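Uncharacterized protein DUF1185 (Bordetella bronchiseptica RB50, PDB 3BYQ) is of unknown function, but adopts a variant of the Bacillus chorismate mutase fold and may play a role in amino-acid metabolism. Local coordinates at residues B[15-27]-B[169-181]. Residues are numbered along the deposited sequence; the frame is centred on the assembly and turned at random.
Sequences ETTYHENGPAPAQ and GTGARVHARLGGL. With EDO (1,2-ethanediol), chain R; EDO (1,2-ethanediol), chain T; EDO (1,2-ethanediol), chain P; EDO (1,2-ethanediol), chain C.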
loop_
_atom_site.group_PDB
_atom_site.type_symbol
_atom_site.label_atom_id
_atom_site.label_comp_id
_atom_site.label_asym_id
_atom_site.label_seq_id
_atom_site.Cartn_x
_atom_site.Cartn_y
_atom_site.Cartn_z
ATOM N N GLU B 15 0.791 10.079 -19.441
ATOM C CA GLU B 15 2.079 10.240 -18.780
ATOM C C GLU B 15 3.107 10.602 -19.832
ATOM O O GLU B 15 3.331 9.849 -20.775
ATOM C CB GLU B 15 2.460 8.907 -18.105
ATOM C CG GLU B 15 3.774 8.920 -17.357
ATOM C CD GLU B 15 4.270 7.519 -17.031
ATOM O OE1 GLU B 15 4.620 6.711 -17.949
ATOM O OE2 GLU B 15 4.334 7.228 -15.816
ATOM N N THR B 16 3.745 11.738 -19.656
ATOM C CA THR B 16 4.769 12.209 -20.579
ATOM C C THR B 16 6.093 12.113 -19.851
ATOM O O THR B 16 6.252 12.688 -18.773
ATOM C CB THR B 16 4.524 13.659 -21.011
ATOM O OG1 THR B 16 3.178 13.788 -21.532
ATOM C CG2 THR B 16 5.535 14.095 -22.063
ATOM N N THR B 17 7.007 11.332 -20.429
ATOM C CA THR B 17 8.342 11.170 -19.864
ATOM C C THR B 17 9.396 11.849 -20.732
ATOM O O THR B 17 9.574 11.539 -21.913
ATOM C CB THR B 17 8.696 9.689 -19.712
ATOM O OG1 THR B 17 7.717 9.048 -18.880
ATOM C CG2 THR B 17 10.085 9.522 -19.091
ATOM N N TYR B 18 10.088 12.792 -20.117
ATOM C CA TYR B 18 11.100 13.586 -20.797
ATOM C C TYR B 18 12.475 12.920 -20.749
ATOM O O TYR B 18 13.296 13.067 -21.656
ATOM C CB TYR B 18 11.180 14.987 -20.186
ATOM C CG TYR B 18 9.924 15.737 -20.399
ATOM C CD1 TYR B 18 9.636 16.296 -21.635
ATOM C CD2 TYR B 18 8.985 15.858 -19.391
ATOM C CE1 TYR B 18 8.450 16.974 -21.845
ATOM C CE2 TYR B 18 7.807 16.521 -19.590
ATOM C CZ TYR B 18 7.529 17.062 -20.829
ATOM O OH TYR B 18 6.342 17.736 -21.038
ATOM N N HIS B 19 12.731 12.242 -19.637
ATOM C CA HIS B 19 14.001 11.553 -19.413
ATOM C C HIS B 19 13.897 10.675 -18.187
ATOM O O HIS B 19 12.905 10.744 -17.467
ATOM C CB HIS B 19 15.151 12.557 -19.188
ATOM C CG HIS B 19 15.061 13.327 -17.905
ATOM N ND1 HIS B 19 15.454 12.806 -16.691
ATOM C CD2 HIS B 19 14.664 14.589 -17.658
ATOM C CE1 HIS B 19 15.297 13.721 -15.751
ATOM N NE2 HIS B 19 14.809 14.809 -16.311
ATOM N N GLU B 20 14.954 9.890 -17.983
ATOM C CA GLU B 20 15.166 9.117 -16.742
ATOM C C GLU B 20 16.627 9.228 -16.317
ATOM O O GLU B 20 17.351 8.238 -16.170
ATOM C CB GLU B 20 14.695 7.679 -16.829
ATOM C CG GLU B 20 14.479 7.152 -15.426
ATOM C CD GLU B 20 14.114 5.701 -15.363
ATOM O OE1 GLU B 20 14.106 4.972 -16.376
ATOM O OE2 GLU B 20 13.830 5.283 -14.253
ATOM N N ASN B 21 17.031 10.492 -16.213
ATOM C CA ASN B 21 18.351 10.938 -15.760
ATOM C C ASN B 21 19.511 10.709 -16.725
ATOM O O ASN B 21 20.686 10.805 -16.363
ATOM C CB ASN B 21 18.624 10.401 -14.332
ATOM C CG ASN B 21 17.538 10.869 -13.309
ATOM O OD1 ASN B 21 16.896 10.056 -12.603
ATOM N ND2 ASN B 21 17.300 12.174 -13.275
ATOM N N GLY B 22 19.153 10.413 -17.964
ATOM C CA GLY B 22 20.090 10.210 -19.054
ATOM C C GLY B 22 19.887 11.314 -20.073
ATOM O O GLY B 22 19.075 12.213 -19.859
ATOM N N PRO B 23 20.594 11.247 -21.201
ATOM C CA PRO B 23 20.423 12.246 -22.258
ATOM C C PRO B 23 19.008 12.197 -22.803
ATOM O O PRO B 23 18.537 11.147 -23.255
ATOM C CB PRO B 23 21.449 11.835 -23.309
ATOM C CG PRO B 23 22.133 10.632 -22.808
ATOM C CD PRO B 23 21.460 10.129 -21.607
ATOM N N ALA B 24 18.322 13.318 -22.732
ATOM C CA ALA B 24 16.913 13.349 -23.088
ATOM C C ALA B 24 16.723 13.109 -24.573
ATOM O O ALA B 24 17.501 13.597 -25.368
ATOM C CB ALA B 24 16.262 14.671 -22.664
ATOM N N PRO B 25 15.698 12.348 -24.959
ATOM C CA PRO B 25 15.453 12.153 -26.375
ATOM C C PRO B 25 14.819 13.389 -26.988
ATOM O O PRO B 25 14.253 14.196 -26.284
ATOM C CB PRO B 25 14.469 10.989 -26.390
ATOM C CG PRO B 25 13.767 11.115 -25.124
ATOM C CD PRO B 25 14.762 11.565 -24.145
ATOM N N ALA B 26 14.885 13.487 -28.313
ATOM C CA ALA B 26 14.358 14.644 -29.055
ATOM C C ALA B 26 12.906 14.909 -28.721
ATOM O O ALA B 26 12.468 16.060 -28.577
ATOM C CB ALA B 26 14.521 14.423 -30.573
ATOM N N GLN B 27 12.142 13.833 -28.609
ATOM C CA GLN B 27 10.746 13.984 -28.223
ATOM C C GLN B 27 10.444 13.081 -27.059
ATOM O O GLN B 27 10.960 11.946 -26.968
ATOM C CB GLN B 27 9.838 13.637 -29.365
ATOM C CG GLN B 27 10.213 12.298 -29.903
ATOM N N GLY B 169 0.768 4.024 -26.511
ATOM C CA GLY B 169 1.957 4.854 -26.345
ATOM C C GLY B 169 2.613 5.176 -27.667
ATOM O O GLY B 169 2.339 4.526 -28.674
ATOM N N THR B 170 3.511 6.165 -27.618
ATOM C CA THR B 170 4.053 6.807 -28.832
ATOM C C THR B 170 5.442 6.389 -29.304
ATOM O O THR B 170 5.842 6.757 -30.415
ATOM C CB THR B 170 4.076 8.330 -28.664
ATOM O OG1 THR B 170 4.983 8.665 -27.598
ATOM C CG2 THR B 170 2.697 8.826 -28.375
ATOM N N GLY B 171 6.148 5.608 -28.493
ATOM C CA GLY B 171 7.487 5.197 -28.876
ATOM C C GLY B 171 8.205 4.293 -27.918
ATOM O O GLY B 171 7.594 3.647 -27.086
ATOM N N ALA B 172 9.528 4.343 -28.051
ATOM C CA ALA B 172 10.479 3.529 -27.280
ATOM C C ALA B 172 10.742 4.092 -25.893
ATOM O O ALA B 172 10.428 5.258 -25.600
ATOM C CB ALA B 172 11.791 3.417 -28.043
ATOM N N ARG B 173 11.335 3.269 -25.044
ATOM C CA ARG B 173 11.827 3.775 -23.746
ATOM C C ARG B 173 12.743 4.985 -24.010
ATOM O O ARG B 173 13.518 5.010 -24.989
ATOM C CB ARG B 173 12.636 2.745 -22.990
ATOM C CG ARG B 173 11.868 1.495 -22.572
ATOM C CD ARG B 173 12.700 0.543 -21.687
ATOM N NE ARG B 173 13.875 0.048 -22.391
ATOM C CZ ARG B 173 13.832 -0.898 -23.314
ATOM N NH1 ARG B 173 12.689 -1.462 -23.661
ATOM N NH2 ARG B 173 14.958 -1.264 -23.906
ATOM N N VAL B 174 12.720 5.939 -23.100
ATOM C CA VAL B 174 13.471 7.204 -23.318
ATOM C C VAL B 174 14.970 7.062 -23.432
ATOM O O VAL B 174 15.592 7.883 -24.097
ATOM C CB VAL B 174 13.123 8.311 -22.265
ATOM C CG1 VAL B 174 11.648 8.718 -22.432
ATOM C CG2 VAL B 174 13.441 7.777 -20.855
ATOM N N HIS B 175 15.525 6.006 -22.834
ATOM C CA HIS B 175 16.973 5.709 -22.911
ATOM C C HIS B 175 17.250 4.305 -23.394
ATOM O O HIS B 175 18.211 3.683 -22.995
ATOM C CB HIS B 175 17.699 5.955 -21.582
ATOM C CG HIS B 175 17.484 7.324 -21.052
ATOM N ND1 HIS B 175 17.588 8.458 -21.834
ATOM C CD2 HIS B 175 17.168 7.743 -19.808
ATOM C CE1 HIS B 175 17.318 9.516 -21.086
ATOM N NE2 HIS B 175 17.071 9.110 -19.855
ATOM N N ALA B 176 16.400 3.820 -24.277
ATOM C CA ALA B 176 16.599 2.490 -24.864
ATOM C C ALA B 176 17.992 2.389 -25.476
ATOM O O ALA B 176 18.404 3.220 -26.326
ATOM C CB ALA B 176 15.524 2.162 -25.879
ATOM N N ARG B 177 18.697 1.345 -25.059
ATOM C CA ARG B 177 20.079 1.084 -25.501
ATOM C C ARG B 177 20.596 -0.343 -25.360
ATOM O O ARG B 177 21.778 -0.551 -25.136
ATOM C CB ARG B 177 20.998 2.051 -24.771
ATOM C CG ARG B 177 21.050 1.904 -23.262
ATOM C CD ARG B 177 21.677 3.159 -22.686
ATOM N NE ARG B 177 22.005 3.087 -21.253
ATOM C CZ ARG B 177 21.176 3.418 -20.263
ATOM N NH1 ARG B 177 19.912 3.734 -20.491
ATOM N NH2 ARG B 177 21.609 3.388 -19.015
ATOM N N LEU B 178 19.704 -1.306 -25.569
ATOM C CA LEU B 178 20.037 -2.718 -25.408
ATOM C C LEU B 178 20.029 -3.528 -26.680
ATOM O O LEU B 178 20.015 -4.764 -26.641
ATOM C CB LEU B 178 19.127 -3.373 -24.380
ATOM C CG LEU B 178 19.279 -2.815 -22.963
ATOM C CD1 LEU B 178 18.191 -3.402 -22.070
ATOM C CD2 LEU B 178 20.668 -3.000 -22.376
ATOM N N GLY B 179 20.038 -2.836 -27.801
ATOM C CA GLY B 179 20.082 -3.502 -29.095
ATOM C C GLY B 179 18.812 -4.276 -29.329
ATOM O O GLY B 179 17.732 -3.803 -29.008
ATOM N N GLY B 180 18.977 -5.469 -29.883
ATOM C CA GLY B 180 17.873 -6.344 -30.234
ATOM C C GLY B 180 17.179 -5.908 -31.515
ATOM O O GLY B 180 17.660 -5.046 -32.244
ATOM N N LEU B 181 16.017 -6.502 -31.774
ATOM C CA LEU B 181 15.273 -6.207 -33.012
ATOM C C LEU B 181 14.838 -4.775 -33.000
ATOM O O LEU B 181 14.345 -4.304 -31.996
ATOM C CB LEU B 181 14.054 -7.121 -33.145
ATOM C CG LEU B 181 13.307 -7.063 -34.483
ATOM C CD1 LEU B 181 14.115 -7.733 -35.590
ATOM C CD2 LEU B 181 11.904 -7.667 -34.346
HETATM C C1 EDO R . 20.287 6.474 -25.425
HETATM O O1 EDO R . 19.139 5.791 -25.963
HETATM C C2 EDO R . 19.930 7.420 -24.269
HETATM O O2 EDO R . 18.865 8.353 -24.545
HETATM C C1 EDO T . 8.023 9.909 -28.992
HETATM O O1 EDO T . 7.601 8.720 -28.328
HETATM C C2 EDO T . 8.281 9.696 -30.481
HETATM O O2 EDO T . 7.993 8.355 -30.850
HETATM C C1 EDO P . 10.878 8.242 -26.604
HETATM O O1 EDO P . 9.805 7.451 -27.116
HETATM C C2 EDO P . 12.198 7.802 -27.168
HETATM O O2 EDO P . 12.180 7.903 -28.598
HETATM C C1 EDO C . 23.772 -2.147 -29.459
HETATM O O1 EDO C . 24.004 -3.530 -29.762
HETATM C C2 EDO C . 23.810 -1.942 -27.950
HETATM O O2 EDO C . 23.772 -0.543 -27.643
#
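His175 pushes its imidazole into the turn at residues 19-23, in the loop that joins the antiparallel strands 7-17 and 29-39 of this chorismate mutase-like fold. The 169-181 segment, leaving strand 161-169, meets that connection at the end of the sheet. Glu20 N donates to His175 NE2 at 2.9 Å, a fairly straight bond (161°) although the donor sits 32° out of the ring plane. Gly22 CA lies over one face of the imidazole, 3.7 Å from the centroid, in a CH-pi contact. At the ring edge, in its plane, ND1 is hydrogen-bonded to O2 of a 1,2-ethanediol, probably from the crystallisation liquor; the same O2 also donates to Pro23 O. Val174 packs between this ring and Thr17, the last residue of the strand. Its CG2, lodged between its own backbone N and carbonyl carbon, sits 3.9 Å from the plane of the His175 ring, over the centre of the face opposite Gly22 CA, while CG1 reaches Thr17 CG2 at 3.8 Å. Pro25 closes over the valine from the far end of the loop, its CG 4.1 Å from Val174 CB. The site lies at a subunit interface: the Glu20 carboxylate pairs with Arg158 of a third subunit and accepts from Met92 N of a second. Within the turn, Asn21 N donates to His19 ND1 at 2.8 Å, in the plane of that ring.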